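Local coordinates for nicastrin (Dictyostelium purpureum, PDB 4R12), which probably serves as an essential subunit of the gamma-secretase complex, the endoprotease that cleaves integral membrane proteins such as Notch receptors within the membrane, at residues N182-T185 and C186-G190; Y405-N409 and P410-Y414; I430-I433 and L434-I438; P477-E480 and V481-Y485; L509-I512 and T513-N516. One frame throughout, in Å; residues are numbered along the deposited sequence.

How the interactions relate
The five contacts follow one another along the chain without touching. Interactions 1, 3 and 5 use helices (183-189, 427-441 and the end of 500-512), while interactions 2 and 4 shape loops. Helix 234-252 relates three of them: interaction 2 meets its start at Asp235 and Gln236, interaction 3 its middle at Thr243 and Val247, and interaction 5 Ile248. Interactions 1 and 4 both touch strand 21-29. Interactions 2 and 4 come nearest, with about 9 Å between nearest atoms, whereas the centres of interactions 1 and 3 stand 46 Å apart across the chain's centre. In interaction 5 the Tyr510 side chain lies about 7 Å from the bound calcium ion.

Interaction 1 of 5, residues N182-T185 and C186-G190; sequences NSET and CLRRG
Thr185 lays its methyl against two arginines of the following turn: CG2 stands 3.9 Å from Arg188 NH2 and meets the Arg189 guanidinium obliquely, 3.9 Å from NE. The Arg188 chain runs out with CG opposite the backbone N and then bends at chi3 (59°), which carries its guanidinium back over the preceding turn. Thr185 CA lies over one face of that group. The Glu184 and Arg188 side chains lie side by side, pointing the same way, and Glu184 OE2 is modelled at the guanidinium edge, near its plane, as a salt bridge, but so close to NH1 that the detail is doubtful. This surface belongs to the short helix 183-189, which carries a side-chain cap at its start and a Schellman motif at its close. Asn182 is the N-cap: its OD1 takes Thr185 N at 2.9 Å, nearly along the C=O axis, and Thr185 OG1 at 2.7 Å from above the amide plane. Together they hold the Asn182 oxygen, and the second also sets the direction of the Thr185 hydroxyl. At the other end Gly190 turns to positive phi (73°), and its N bonds to Leu187 O at 3.0 Å. On the buried side Leu187 has CB 3.2 Å from Ser183 O and packs on Trp562, Ile564 and Thr573. Ser183 OG bonds to Thr573 OG1. Cys186 SG passes 3.6 Å from Asn182 O and closes a disulfide with Cys192, at the start of strand 192-203.

Interaction 2 of 5, residues Y405-N409 and P410-Y414; sequences YKYSN and PYYGY
Tyr407 and Tyr412 form the aromatic part of the contact. Tyr407 CE2 sits over one face of the Tyr412 ring, displaced toward the rim, with Tyr412 CD2 at 3.6 Å. The planes are inclined by 39° and the pair is neither a parallel stack nor edge-to-face. Tyr412 swings CG opposite its backbone N (chi1 -175°), which brings the ring across that of Tyr407 at a slant. One water joins the two phenols, at 2.8 Å from Tyr407 OH and 2.5 Å from Tyr412 OH. The direct polar bond is made by buried Asn409: OD1 accepts Tyr411 N at 3.0 Å, with the donor 44° out of the carbonyl plane. The same OD1 also bonds Asn421 ND2, while Asn409 ND2 serves Gln327 and Asp417, so both ends of the amide are held and its flip is fixed. With a leucine in place of Asn409, Tyr411 N would probably lose its acceptor, and Gln327 and Asp417 would be left without their shared donor. On the backbone a second water lies 2.7 Å from Asn409 O, to which it probably donates, and accepts from Tyr412 N at 3.1 Å. The side-chain-to-backbone ring of Asn409 is an Asx turn, which shares Tyr411 with the type II beta turn that runs on to Tyr414, with Gly413 at positive phi; together they shape the large-lobe loop between strand 397-401 and helix 427-441.

Interaction 3 of 5, residues I430-I433 and L434-I438; sequences IVYI and LSTFI
Tyr432 turns one ring face toward Thr436, whose OG1 stands 3.4 Å above the ring plane, offset to the rim beside CE1 and CZ. The tyrosine reaches there because CG lies opposite its backbone N (chi1 176°) and the ring leans forward along the helix. Thr436 OG1, beside its own backbone N at chi1 -60°, bends back to donate to Tyr432 O at 2.9 Å. Thr436 N grips the same oxygen from the opposite face of the carbonyl plane. A water bridges the two side chains: it donates to Thr436 OG1 at 2.9 Å and bonds Tyr432 OH, tying the phenol to the hydroxyl one turn on. Ser435 repeats the grip one residue earlier, with OG 2.6 Å from Val431 O and N at 2.9 Å, again from opposite faces. Ile430 and Leu434, by contrast, run alongside each other and point the same way, Ile430 CG2 touching Leu434 CD1 at 3.6 Å; both also reach Thr243 of helix 234-252. Beyond the ring, Tyr365 meets Tyr432 edge-to-face, while Phe437 packs on Val354, Ile357 and Leu358 of helix 352-362. The pattern is that of a buried alpha-helix of the large lobe, 427-441, in which serine and threonine hydroxyls return to the carbonyl four residues back and apolar side chains one turn apart share a packing face.

Interaction 4 of 5, residues P477-E480 and V481-Y485; sequences PLNE and VPNFY
Asn479 folds its amide over the chain that follows it: OD1 accepts Val481 N at 2.9 Å in an Asx turn. The donor comes from well above the carbonyl plane. With CG opposite the backbone N (chi1 178°) the Asn479 amide reaches forward along the chain, and the same oxygen then rests 3.3 Å from Val481 CB and near CG2. Val481 itself has CG1 opposite its N, leaving CG2 on the side of the amide. Asn483 takes the other course. Its CG stands between backbone N and carbonyl carbon (chi1 59°), the crowded position, and this folds the side chain back so that ND2 donates to Val481 O at 2.9 Å, with the acceptor in the plane of the amide. The two asparagine amides are turned only 23° from parallel, yet they meet through nitrogens: Asn479 ND2 and Asn483 ND2 are 3.3 Å apart, both donors, and do not bond. A water bridges the two amides instead, accepting from Asn479 ND2 at 3.1 Å and donating to Asn483 OD1 at 2.8 Å. A second water lies by Asn479 O, to which it probably donates, and takes a weak bond from Asn483 ND2. Asn479 ND2 also bonds Asp229 O. The loop runs between helix 452-463 and strand 495-496: Val481 touches Tyr22 of strand 21-29, Asn483 N bonds Glu501 of helix 500-512, and Phe484 packs on Ile505 of that helix and edge-to-face with Phe462 of helix 452-463.

Interaction 5 of 5, residues L509-I512 and T513-N516; sequences LYSI and TQYN
Leu509 O is gripped twice by Thr513, by OG1 at 2.7 Å and by the backbone N at 3.2 Å, from opposite faces of its carbonyl plane. The pair closes the C-terminal end of helix 500-512, where Thr513 is the first residue to leave helical angles. With chi1 at 57° the hydroxyl turns back to the carbonyl four residues earlier, and CG2 comes within 4.0 Å of Leu509 CD1. The same OG1 lies within hydrogen-bonding reach of the hydroxyls of Ser202, Ser541 and Thr543, so one buried oxygen joins the helix end to strand 192-203 and to strand 542-548 with the loop before it. A valine in place of Thr513 would probably leave Leu509 O with one grip and those three hydroxyls without their common partner. Ser511 O is held twice as well, this time by Gln514. Its NE2 donates at 2.9 Å with the oxygen in the plane of the side-chain amide, whereas its backbone N, at 3.2 Å, stands 68° out of the Ser511 carbonyl plane on the opposite face. Gln514 turns back at chi1 (70°), CG lying between N and the carbonyl carbon, and the chain then runs extended. Ile512 and Leu509 pack on Ile248 of helix 234-252, and Tyr510 OH bonds Val539 O. Further on, Tyr515 and Asn516 both face Ser540 in a classic beta bulge. Past the helix end a water donates to Ile512 O at 2.8 Å and to Gln514 O at 2.7 Å.

Interaction 1 of 5, residues N182-T185 and C186-G190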
# COMPACT_ATOMS: atom_id res chain seq x y z
N ASN A 182 -18.14 13.78 8.36
CA ASN A 182 -18.00 12.34 8.60
C ASN A 182 -18.51 11.54 7.40
O ASN A 182 -19.06 12.11 6.45
CB ASN A 182 -18.73 11.93 9.90
CG ASN A 182 -20.22 12.28 9.89
OD1 ASN A 182 -20.90 12.13 8.88
ND2 ASN A 182 -20.73 12.74 11.02
N SER A 183 -18.33 10.23 7.44
CA SER A 183 -18.64 9.40 6.28
C SER A 183 -20.13 9.37 5.96
O SER A 183 -20.52 9.40 4.80
CB SER A 183 -18.13 7.98 6.48
OG SER A 183 -16.71 7.97 6.50
N GLU A 184 -20.98 9.29 6.99
CA GLU A 184 -22.42 9.29 6.77
C GLU A 184 -22.82 10.51 5.95
O GLU A 184 -23.55 10.40 4.96
CB GLU A 184 -23.17 9.26 8.10
CG GLU A 184 -24.63 9.64 8.00
CD GLU A 184 -24.89 11.07 8.45
OE1 GLU A 184 -24.77 11.36 9.67
OE2 GLU A 184 -25.20 11.91 7.58
N THR A 185 -22.29 11.66 6.33
CA THR A 185 -22.60 12.92 5.69
C THR A 185 -22.09 13.04 4.26
O THR A 185 -22.85 13.40 3.36
CB THR A 185 -22.04 14.09 6.51
OG1 THR A 185 -22.55 14.03 7.85
CG2 THR A 185 -22.42 15.43 5.88
N CYS A 186 -20.81 12.75 4.03
CA CYS A 186 -20.27 12.92 2.69
C CYS A 186 -20.82 11.85 1.75
O CYS A 186 -21.04 12.13 0.57
CB CYS A 186 -18.73 12.92 2.70
SG CYS A 186 -17.93 11.36 3.09
N LEU A 187 -21.07 10.64 2.25
CA LEU A 187 -21.67 9.62 1.38
C LEU A 187 -23.07 10.02 0.92
O LEU A 187 -23.40 9.89 -0.26
CB LEU A 187 -21.71 8.26 2.06
CG LEU A 187 -20.42 7.43 2.13
CD1 LEU A 187 -20.72 6.11 2.83
CD2 LEU A 187 -19.80 7.16 0.75
N ARG A 188 -23.90 10.50 1.85
CA ARG A 188 -25.26 10.94 1.53
C ARG A 188 -25.27 11.99 0.42
O ARG A 188 -26.13 11.97 -0.47
CB ARG A 188 -25.95 11.49 2.79
CG ARG A 188 -27.38 11.96 2.56
CD ARG A 188 -28.05 12.44 3.85
NE ARG A 188 -27.34 13.55 4.48
CZ ARG A 188 -26.84 13.50 5.71
NH1 ARG A 188 -26.99 12.40 6.44
NH2 ARG A 188 -26.21 14.55 6.22
N ARG A 189 -24.29 12.89 0.44
CA ARG A 189 -24.23 13.97 -0.55
C ARG A 189 -23.48 13.59 -1.81
O ARG A 189 -23.45 14.36 -2.78
CB ARG A 189 -23.60 15.21 0.07
CG ARG A 189 -24.34 15.71 1.29
CD ARG A 189 -23.79 17.02 1.81
NE ARG A 189 -24.37 17.36 3.10
CZ ARG A 189 -24.38 18.59 3.62
NH1 ARG A 189 -23.84 19.60 2.95
NH2 ARG A 189 -24.93 18.80 4.81
N GLY A 190 -22.86 12.42 -1.81
CA GLY A 190 -22.10 11.97 -2.96
C GLY A 190 -20.79 12.72 -3.12
O GLY A 190 -20.30 12.91 -4.23

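Interaction 2 of 5, residues Y405-N409 and P410-Y414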
# COMPACT_ATOMS: atom_id res chain seq x y z
N TYR A 405 9.79 -7.41 18.18
CA TYR A 405 8.66 -6.62 18.68
C TYR A 405 8.56 -5.29 17.90
O TYR A 405 7.98 -5.26 16.81
CB TYR A 405 8.81 -6.39 20.20
CG TYR A 405 7.68 -5.61 20.86
CD1 TYR A 405 6.47 -5.40 20.21
CD2 TYR A 405 7.84 -5.08 22.14
CE1 TYR A 405 5.45 -4.67 20.81
CE2 TYR A 405 6.82 -4.35 22.75
CZ TYR A 405 5.63 -4.15 22.07
OH TYR A 405 4.61 -3.43 22.66
N LYS A 406 9.11 -4.21 18.46
CA LYS A 406 9.10 -2.88 17.82
C LYS A 406 9.54 -2.94 16.35
O LYS A 406 10.55 -3.56 16.02
CB LYS A 406 10.01 -1.93 18.62
CG LYS A 406 10.36 -0.62 17.93
CD LYS A 406 11.28 0.27 18.82
CE LYS A 406 11.49 1.66 18.19
NZ LYS A 406 11.75 2.72 19.20
N TYR A 407 8.75 -2.33 15.46
CA TYR A 407 9.08 -2.28 14.03
C TYR A 407 10.53 -1.88 13.78
O TYR A 407 11.04 -0.97 14.42
CB TYR A 407 8.16 -1.26 13.31
CG TYR A 407 6.75 -1.72 12.99
CD1 TYR A 407 6.35 -3.04 13.15
CD2 TYR A 407 5.82 -0.81 12.49
CE1 TYR A 407 5.05 -3.44 12.83
CE2 TYR A 407 4.53 -1.20 12.17
CZ TYR A 407 4.14 -2.51 12.35
OH TYR A 407 2.85 -2.89 12.02
N SER A 408 11.18 -2.56 12.84
CA SER A 408 12.49 -2.10 12.39
C SER A 408 12.35 -0.87 11.46
O SER A 408 13.21 -0.00 11.44
CB SER A 408 13.23 -3.24 11.68
OG SER A 408 13.45 -4.31 12.60
N ASN A 409 11.27 -0.83 10.69
CA ASN A 409 10.91 0.34 9.88
C ASN A 409 10.83 1.62 10.72
O ASN A 409 9.92 1.79 11.52
CB ASN A 409 9.57 0.09 9.19
CG ASN A 409 9.26 1.10 8.07
OD1 ASN A 409 9.96 2.10 7.92
ND2 ASN A 409 8.19 0.84 7.32
N PRO A 410 11.79 2.55 10.52
CA PRO A 410 11.78 3.80 11.29
C PRO A 410 10.90 4.89 10.67
O PRO A 410 10.74 5.97 11.25
CB PRO A 410 13.25 4.22 11.28
CG PRO A 410 13.76 3.70 9.97
CD PRO A 410 13.00 2.43 9.68
N TYR A 411 10.31 4.60 9.51
CA TYR A 411 9.48 5.58 8.82
C TYR A 411 8.16 4.97 8.37
O TYR A 411 7.73 5.17 7.24
CB TYR A 411 10.24 6.15 7.60
CG TYR A 411 11.43 6.98 8.04
CD1 TYR A 411 11.24 8.17 8.72
CD2 TYR A 411 12.72 6.55 7.79
CE1 TYR A 411 12.33 8.93 9.13
CE2 TYR A 411 13.82 7.31 8.20
CZ TYR A 411 13.62 8.49 8.88
OH TYR A 411 14.70 9.24 9.29
N TYR A 412 7.51 4.23 9.28
CA TYR A 412 6.29 3.55 8.90
C TYR A 412 5.17 4.52 8.50
O TYR A 412 4.82 5.42 9.25
CB TYR A 412 5.80 2.64 10.04
CG TYR A 412 4.60 1.83 9.64
CD1 TYR A 412 3.31 2.33 9.80
CD2 TYR A 412 4.75 0.57 9.07
CE1 TYR A 412 2.21 1.60 9.41
CE2 TYR A 412 3.65 -0.18 8.68
CZ TYR A 412 2.39 0.34 8.85
OH TYR A 412 1.28 -0.38 8.46
N GLY A 413 4.60 4.32 7.31
CA GLY A 413 3.49 5.14 6.85
C GLY A 413 3.91 6.56 6.51
O GLY A 413 3.18 7.53 6.76
N TYR A 414 5.09 6.68 5.92
CA TYR A 414 5.68 8.00 5.72
C TYR A 414 6.55 8.02 4.45
O TYR A 414 7.14 7.01 4.09
CB TYR A 414 6.50 8.39 6.96
CG TYR A 414 7.15 9.75 6.87
CD1 TYR A 414 6.37 10.91 6.78
CD2 TYR A 414 8.53 9.88 6.88
CE1 TYR A 414 6.97 12.17 6.68
CE2 TYR A 414 9.14 11.13 6.79
CZ TYR A 414 8.35 12.27 6.69
OH TYR A 414 8.96 13.49 6.60
O HOH W 1 1.03 -2.42 9.88
O HOH W 2 8.14 3.70 12.23

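Interaction 3 of 5, residues I430-I433 and L434-I438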
# COMPACT_ATOMS: atom_id res chain seq x y z
N ILE A 430 16.76 -13.26 -0.06
CA ILE A 430 15.38 -13.48 0.36
C ILE A 430 14.56 -14.12 -0.77
O ILE A 430 13.79 -15.07 -0.52
CB ILE A 430 14.74 -12.14 0.84
CG1 ILE A 430 15.45 -11.69 2.13
CG2 ILE A 430 13.24 -12.30 1.08
CD1 ILE A 430 15.05 -10.28 2.63
N VAL A 431 14.74 -13.65 -2.02
CA VAL A 431 14.03 -14.27 -3.14
C VAL A 431 14.45 -15.74 -3.30
O VAL A 431 13.60 -16.63 -3.47
CB VAL A 431 14.27 -13.52 -4.46
CG1 VAL A 431 13.59 -14.25 -5.63
CG2 VAL A 431 13.73 -12.09 -4.35
N TYR A 432 15.75 -16.00 -3.24
CA TYR A 432 16.23 -17.37 -3.35
C TYR A 432 15.67 -18.26 -2.24
O TYR A 432 15.16 -19.36 -2.50
CB TYR A 432 17.76 -17.43 -3.32
CG TYR A 432 18.23 -18.87 -3.34
CD1 TYR A 432 18.15 -19.62 -4.51
CD2 TYR A 432 18.70 -19.50 -2.19
CE1 TYR A 432 18.56 -20.95 -4.56
CE2 TYR A 432 19.10 -20.84 -2.22
CZ TYR A 432 19.02 -21.56 -3.41
OH TYR A 432 19.40 -22.88 -3.48
N ILE A 433 15.78 -17.79 -1.00
CA ILE A 433 15.33 -18.59 0.12
C ILE A 433 13.82 -18.84 0.04
O ILE A 433 13.38 -19.97 0.21
CB ILE A 433 15.72 -17.93 1.46
CG1 ILE A 433 17.24 -17.92 1.61
CG2 ILE A 433 15.07 -18.65 2.64
CD1 ILE A 433 17.77 -16.95 2.65
N LEU A 434 13.03 -17.80 -0.23
CA LEU A 434 11.59 -17.99 -0.28
C LEU A 434 11.15 -18.86 -1.46
O LEU A 434 10.23 -19.66 -1.34
CB LEU A 434 10.85 -16.64 -0.32
CG LEU A 434 10.92 -15.83 0.99
CD1 LEU A 434 10.30 -14.44 0.80
CD2 LEU A 434 10.24 -16.57 2.18
N SER A 435 11.82 -18.70 -2.61
CA SER A 435 11.50 -19.52 -3.78
C SER A 435 11.76 -21.00 -3.50
O SER A 435 10.92 -21.85 -3.79
CB SER A 435 12.33 -19.10 -4.99
OG SER A 435 12.12 -17.73 -5.30
N THR A 436 12.91 -21.29 -2.92
CA THR A 436 13.31 -22.66 -2.61
C THR A 436 12.38 -23.25 -1.53
O THR A 436 11.97 -24.42 -1.61
CB THR A 436 14.77 -22.69 -2.14
OG1 THR A 436 15.61 -22.18 -3.19
CG2 THR A 436 15.21 -24.13 -1.79
N PHE A 437 12.04 -22.43 -0.55
CA PHE A 437 11.15 -22.83 0.53
C PHE A 437 9.78 -23.22 -0.00
O PHE A 437 9.26 -24.28 0.33
CB PHE A 437 11.05 -21.70 1.57
CG PHE A 437 9.89 -21.83 2.53
CD1 PHE A 437 9.85 -22.85 3.47
CD2 PHE A 437 8.87 -20.89 2.52
CE1 PHE A 437 8.79 -22.95 4.36
CE2 PHE A 437 7.80 -20.99 3.41
CZ PHE A 437 7.76 -22.02 4.33
N ILE A 438 9.19 -22.35 -0.82
CA ILE A 438 7.88 -22.62 -1.40
C ILE A 438 7.91 -23.88 -2.25
O ILE A 438 7.01 -24.72 -2.16
CB ILE A 438 7.39 -21.41 -2.23
CG1 ILE A 438 7.00 -20.28 -1.28
CG2 ILE A 438 6.22 -21.81 -3.15
CD1 ILE A 438 6.92 -18.92 -1.94
O HOH W 3 17.08 -24.10 -4.78

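Interaction 4 of 5, residues P477-E480 and V481-Y485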
# COMPACT_ATOMS: atom_id res chain seq x y z
N PRO A 477 2.13 6.26 -16.48
CA PRO A 477 1.70 6.82 -15.19
C PRO A 477 1.90 8.35 -15.08
O PRO A 477 2.94 8.85 -15.47
CB PRO A 477 2.59 6.08 -14.17
CG PRO A 477 3.80 5.66 -14.94
CD PRO A 477 3.28 5.35 -16.34
N LEU A 478 0.91 9.05 -14.54
CA LEU A 478 1.02 10.50 -14.32
C LEU A 478 2.09 10.85 -13.28
O LEU A 478 2.78 11.86 -13.38
CB LEU A 478 -0.33 11.06 -13.88
CG LEU A 478 -1.46 10.87 -14.90
CD1 LEU A 478 -2.82 11.31 -14.34
CD2 LEU A 478 -1.14 11.61 -16.21
N ASN A 479 2.24 9.98 -12.29
CA ASN A 479 3.18 10.17 -11.21
C ASN A 479 4.23 9.04 -11.24
O ASN A 479 3.89 7.87 -11.10
CB ASN A 479 2.43 10.21 -9.86
CG ASN A 479 3.36 10.35 -8.65
OD1 ASN A 479 4.55 10.63 -8.80
ND2 ASN A 479 2.81 10.18 -7.44
N GLU A 480 5.50 9.40 -11.45
CA GLU A 480 6.53 8.37 -11.55
C GLU A 480 7.06 7.97 -10.19
O GLU A 480 7.83 7.03 -10.08
CB GLU A 480 7.70 8.86 -12.43
CG GLU A 480 7.26 9.20 -13.86
CD GLU A 480 8.45 9.51 -14.77
OE1 GLU A 480 9.46 10.06 -14.28
OE2 GLU A 480 8.37 9.18 -15.97
N VAL A 481 6.64 8.66 -9.14
CA VAL A 481 6.95 8.16 -7.79
C VAL A 481 6.05 6.96 -7.54
O VAL A 481 4.84 7.08 -7.63
CB VAL A 481 6.71 9.21 -6.69
CG1 VAL A 481 6.99 8.58 -5.29
CG2 VAL A 481 7.58 10.43 -6.92
N PRO A 482 6.64 5.80 -7.24
CA PRO A 482 5.76 4.67 -6.92
C PRO A 482 4.89 5.02 -5.72
O PRO A 482 5.44 5.50 -4.72
CB PRO A 482 6.72 3.52 -6.57
CG PRO A 482 8.09 3.98 -7.03
CD PRO A 482 8.07 5.48 -7.03
N ASN A 483 3.58 4.84 -5.81
CA ASN A 483 2.74 5.07 -4.65
C ASN A 483 1.61 4.05 -4.60
O ASN A 483 0.88 3.89 -5.57
CB ASN A 483 2.19 6.51 -4.65
CG ASN A 483 1.37 6.85 -5.89
OD1 ASN A 483 0.15 7.05 -5.81
ND2 ASN A 483 2.03 6.96 -7.04
N PHE A 484 1.50 3.35 -3.48
CA PHE A 484 0.61 2.19 -3.39
C PHE A 484 -0.57 2.40 -2.43
O PHE A 484 -1.22 1.44 -2.01
CB PHE A 484 1.43 0.95 -2.98
CG PHE A 484 2.48 0.58 -4.00
CD1 PHE A 484 2.15 -0.21 -5.09
CD2 PHE A 484 3.78 1.04 -3.88
CE1 PHE A 484 3.11 -0.54 -6.05
CE2 PHE A 484 4.74 0.71 -4.84
CZ PHE A 484 4.39 -0.08 -5.92
N TYR A 485 -0.86 3.65 -2.10
CA TYR A 485 -2.10 3.93 -1.38
C TYR A 485 -3.25 3.41 -2.25
O TYR A 485 -3.25 3.61 -3.46
CB TYR A 485 -2.24 5.42 -1.10
CG TYR A 485 -3.64 5.84 -0.72
CD1 TYR A 485 -4.27 5.30 0.39
CD2 TYR A 485 -4.31 6.81 -1.45
CE1 TYR A 485 -5.56 5.69 0.75
CE2 TYR A 485 -5.60 7.22 -1.10
CZ TYR A 485 -6.21 6.65 0.00
OH TYR A 485 -7.47 7.04 0.36
O HOH W 4 1.94 6.34 -9.98
O HOH W 5 -0.20 9.44 -7.31

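Interaction 5 of 5, residues L509-I512 and T513-N516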
# COMPACT_ATOMS: atom_id res chain seq x y z
N LEU A 509 1.73 -9.76 -13.00
CA LEU A 509 1.50 -11.06 -12.37
C LEU A 509 0.81 -12.02 -13.35
O LEU A 509 1.19 -13.18 -13.46
CB LEU A 509 0.63 -10.92 -11.11
CG LEU A 509 0.29 -12.19 -10.31
CD1 LEU A 509 1.55 -12.92 -9.89
CD2 LEU A 509 -0.55 -11.86 -9.09
N TYR A 510 -0.20 -11.51 -14.04
CA TYR A 510 -0.92 -12.28 -15.06
C TYR A 510 0.07 -12.82 -16.10
O TYR A 510 0.05 -14.00 -16.44
CB TYR A 510 -1.99 -11.41 -15.73
CG TYR A 510 -2.95 -12.15 -16.64
CD1 TYR A 510 -2.57 -12.52 -17.94
CD2 TYR A 510 -4.23 -12.49 -16.21
CE1 TYR A 510 -3.45 -13.21 -18.77
CE2 TYR A 510 -5.12 -13.17 -17.04
CZ TYR A 510 -4.72 -13.53 -18.32
OH TYR A 510 -5.59 -14.21 -19.14
N SER A 511 0.96 -11.95 -16.58
CA SER A 511 1.91 -12.33 -17.61
C SER A 511 2.94 -13.36 -17.11
O SER A 511 3.22 -14.34 -17.81
CB SER A 511 2.64 -11.09 -18.14
OG SER A 511 3.62 -11.46 -19.08
N ILE A 512 3.49 -13.16 -15.91
CA ILE A 512 4.55 -14.04 -15.43
C ILE A 512 4.04 -15.46 -15.22
O ILE A 512 4.77 -16.44 -15.40
CB ILE A 512 5.14 -13.53 -14.11
CG1 ILE A 512 5.98 -12.28 -14.35
CG2 ILE A 512 6.02 -14.59 -13.45
CD1 ILE A 512 6.32 -11.62 -12.99
N THR A 513 2.77 -15.57 -14.87
CA THR A 513 2.19 -16.86 -14.54
C THR A 513 1.41 -17.48 -15.70
O THR A 513 0.72 -18.48 -15.52
CB THR A 513 1.26 -16.73 -13.32
OG1 THR A 513 0.26 -15.75 -13.60
CG2 THR A 513 2.04 -16.28 -12.07
N GLN A 514 1.53 -16.90 -16.90
CA GLN A 514 0.78 -17.40 -18.05
C GLN A 514 1.08 -18.88 -18.35
O GLN A 514 2.20 -19.35 -18.11
CB GLN A 514 1.07 -16.55 -19.29
CG GLN A 514 2.47 -16.72 -19.85
CD GLN A 514 2.76 -15.78 -21.00
OE1 GLN A 514 2.65 -16.15 -22.17
NE2 GLN A 514 3.15 -14.55 -20.67
N TYR A 515 0.09 -19.60 -18.86
CA TYR A 515 0.33 -20.96 -19.36
C TYR A 515 0.15 -21.07 -20.88
O TYR A 515 0.52 -22.07 -21.47
CB TYR A 515 -0.57 -21.97 -18.63
CG TYR A 515 -2.05 -21.65 -18.63
CD1 TYR A 515 -2.87 -22.08 -19.66
CD2 TYR A 515 -2.63 -20.96 -17.58
CE1 TYR A 515 -4.22 -21.80 -19.65
CE2 TYR A 515 -3.98 -20.67 -17.56
CZ TYR A 515 -4.77 -21.10 -18.61
OH TYR A 515 -6.11 -20.83 -18.61
N ASN A 516 -0.41 -20.04 -21.51
CA ASN A 516 -0.58 -20.07 -22.96
C ASN A 516 -0.61 -18.65 -23.53
O ASN A 516 -0.98 -17.69 -22.85
CB ASN A 516 -1.85 -20.83 -23.35
CG ASN A 516 -1.90 -21.20 -24.85
OD1 ASN A 516 -0.86 -21.43 -25.48
ND2 ASN A 516 -3.10 -21.27 -25.40
O HOH W 6 4.32 -18.90 -16.56